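Local atomic coordinates of SnoaL-like domain-containing protein (Kribbella flavida, PDB entry 4LMI), a protein that is of unknown function but has an NTF2-like, SnoaL-like fold and is a putative ketosteroid isomerase. Residues D75-V83 with V93-V101. Numbering follows the deposited sequence. Where two conformers were deposited one is given.
Sequences DGPSAAVSV and VGVVFLEVV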
# COMPACT_ATOMS: atom_id res chain seq x y z
N ASP B 75 -10.09 8.07 3.54
CA ASP B 75 -11.01 7.49 4.51
C ASP B 75 -10.77 8.21 5.83
O ASP B 75 -9.79 7.92 6.53
CB ASP B 75 -10.72 5.98 4.64
CG ASP B 75 -11.60 5.27 5.67
OD1 ASP B 75 -12.53 5.87 6.26
OD2 ASP B 75 -11.34 4.07 5.90
N GLY B 76 -11.63 9.17 6.15
CA GLY B 76 -11.43 9.99 7.35
C GLY B 76 -10.11 10.75 7.27
O GLY B 76 -9.85 11.42 6.27
N PRO B 77 -9.25 10.61 8.30
CA PRO B 77 -7.96 11.31 8.29
C PRO B 77 -6.88 10.57 7.50
O PRO B 77 -5.74 11.04 7.44
CB PRO B 77 -7.59 11.34 9.78
CG PRO B 77 -8.16 10.06 10.31
CD PRO B 77 -9.42 9.80 9.52
N SER B 78 -7.23 9.44 6.89
CA SER B 78 -6.24 8.53 6.31
C SER B 78 -6.31 8.49 4.80
O SER B 78 -7.41 8.52 4.22
CB SER B 78 -6.44 7.11 6.86
OG SER B 78 -6.47 7.11 8.28
N ALA B 79 -5.15 8.42 4.16
CA ALA B 79 -5.06 8.20 2.72
C ALA B 79 -4.10 7.06 2.41
O ALA B 79 -3.15 6.82 3.15
CB ALA B 79 -4.60 9.48 2.00
N ALA B 80 -4.39 6.33 1.34
CA ALA B 80 -3.43 5.36 0.79
C ALA B 80 -3.29 5.68 -0.69
O ALA B 80 -4.28 5.80 -1.41
CB ALA B 80 -3.92 3.94 0.98
N VAL B 81 -2.05 5.85 -1.13
CA VAL B 81 -1.78 6.30 -2.48
C VAL B 81 -0.73 5.39 -3.09
O VAL B 81 0.31 5.14 -2.48
CB VAL B 81 -1.27 7.76 -2.50
CG1 VAL B 81 -1.06 8.26 -3.92
CG2 VAL B 81 -2.21 8.69 -1.73
N SER B 82 -1.01 4.86 -4.28
CA SER B 82 0.03 4.17 -5.03
C SER B 82 0.51 5.08 -6.14
O SER B 82 -0.26 5.86 -6.70
CB SER B 82 -0.44 2.82 -5.57
OG SER B 82 -1.52 2.98 -6.47
N VAL B 83 1.81 5.00 -6.42
CA VAL B 83 2.43 5.78 -7.48
C VAL B 83 3.32 4.88 -8.34
O VAL B 83 3.92 3.91 -7.84
CB VAL B 83 3.27 6.97 -6.93
CG1 VAL B 83 2.40 7.93 -6.13
CG2 VAL B 83 4.45 6.48 -6.09
N VAL B 93 7.29 0.97 -7.87
CA VAL B 93 5.97 1.33 -7.37
C VAL B 93 6.10 1.77 -5.92
O VAL B 93 6.87 1.19 -5.14
CB VAL B 93 4.94 0.18 -7.52
CG1 VAL B 93 3.66 0.47 -6.76
CG2 VAL B 93 4.64 -0.07 -8.99
N GLY B 94 5.39 2.84 -5.57
CA GLY B 94 5.31 3.26 -4.18
C GLY B 94 3.90 3.10 -3.69
O GLY B 94 2.95 3.28 -4.44
N VAL B 95 3.76 2.71 -2.43
CA VAL B 95 2.48 2.71 -1.76
C VAL B 95 2.71 3.49 -0.48
O VAL B 95 3.55 3.12 0.33
CB VAL B 95 1.95 1.30 -1.44
CG1 VAL B 95 0.59 1.41 -0.76
CG2 VAL B 95 1.84 0.45 -2.70
N VAL B 96 1.97 4.58 -0.34
CA VAL B 96 2.20 5.54 0.73
C VAL B 96 0.93 5.71 1.57
O VAL B 96 -0.14 5.97 1.02
CB VAL B 96 2.61 6.92 0.16
CG1 VAL B 96 2.83 7.93 1.28
CG2 VAL B 96 3.88 6.80 -0.68
N PHE B 97 1.07 5.58 2.89
CA PHE B 97 -0.04 5.86 3.79
C PHE B 97 0.17 7.21 4.44
O PHE B 97 1.25 7.49 4.98
CB PHE B 97 -0.18 4.78 4.86
CG PHE B 97 -0.60 3.44 4.31
CD1 PHE B 97 -1.94 3.15 4.09
CD2 PHE B 97 0.35 2.47 4.00
CE1 PHE B 97 -2.33 1.92 3.58
CE2 PHE B 97 -0.03 1.24 3.49
CZ PHE B 97 -1.37 0.96 3.28
N LEU B 98 -0.86 8.05 4.37
CA LEU B 98 -0.83 9.36 4.99
C LEU B 98 -1.84 9.45 6.12
O LEU B 98 -2.91 8.83 6.06
CB LEU B 98 -1.14 10.45 3.96
CG LEU B 98 -0.30 10.53 2.68
CD1 LEU B 98 -0.87 11.62 1.77
CD2 LEU B 98 1.16 10.81 2.99
N GLU B 99 -1.50 10.21 7.15
CA GLU B 99 -2.46 10.55 8.19
C GLU B 99 -2.48 12.07 8.30
O GLU B 99 -1.42 12.72 8.29
CB GLU B 99 -2.09 9.91 9.54
CG GLU B 99 -1.93 8.39 9.48
CD GLU B 99 -3.22 7.67 9.15
OE1 GLU B 99 -4.31 8.26 9.28
OE2 GLU B 99 -3.15 6.49 8.76
N VAL B 100 -3.68 12.62 8.39
CA VAL B 100 -3.90 14.07 8.42
C VAL B 100 -4.44 14.49 9.78
O VAL B 100 -5.35 13.86 10.31
CB VAL B 100 -4.93 14.48 7.33
CG1 VAL B 100 -5.20 15.98 7.36
CG2 VAL B 100 -4.46 14.02 5.96
N VAL B 101 -3.85 15.53 10.35
CA VAL B 101 -4.32 16.13 11.60
C VAL B 101 -4.41 17.64 11.39
O VAL B 101 -3.45 18.25 10.93
CB VAL B 101 -3.37 15.84 12.79
CG1 VAL B 101 -3.85 16.53 14.05
CG2 VAL B 101 -3.23 14.34 13.03
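S78 OG donates a hydrogen bond to OE1 of E99 at 2.6 Å, on the syn lone pair of the carboxylate. This holds for one of two E99 conformers, so the bond is probably made only part of the time. In that conformer the bend at chi2 (-65°) swings the carboxylate across toward S78. With an alanine at S78 this conformer is likely to lose its hydroxyl partner, and the carboxylate would be freer to turn. Beside this pair, V100 N donates a hydrogen bond to P77 O. Then come three two-way backbone pairs: A79 with L98, V81 with V96 and V83 with G94. V96 N lies 2.8 Å from V81 O. Between these pairs run CA-H...O contacts, such as S82 CA to G94 O at 3.1 Å. Strand 78-83 and strand 93-101 are parts of the antiparallel arms of the hairpin 78-87/90-101, in the curved sheet of the NTF2-like fold. A type II' turn, D75 to S78, leads in from strand 65-75. On the face of S78, A80 and S82, A80 CB meets the F97 ring obliquely, 3.7 Å from CE1. R71 of the second subunit makes a cation-pi contact with this ring, and A80 packs on A80 of that subunit. S82 OG is hydrogen-bonded to T70 OG1 and R71 NH1 of its own chain. On the other face, A79 CB meets L98 CB at 4.1 Å, and F18 of helix 6-22 packs against V81 and V96.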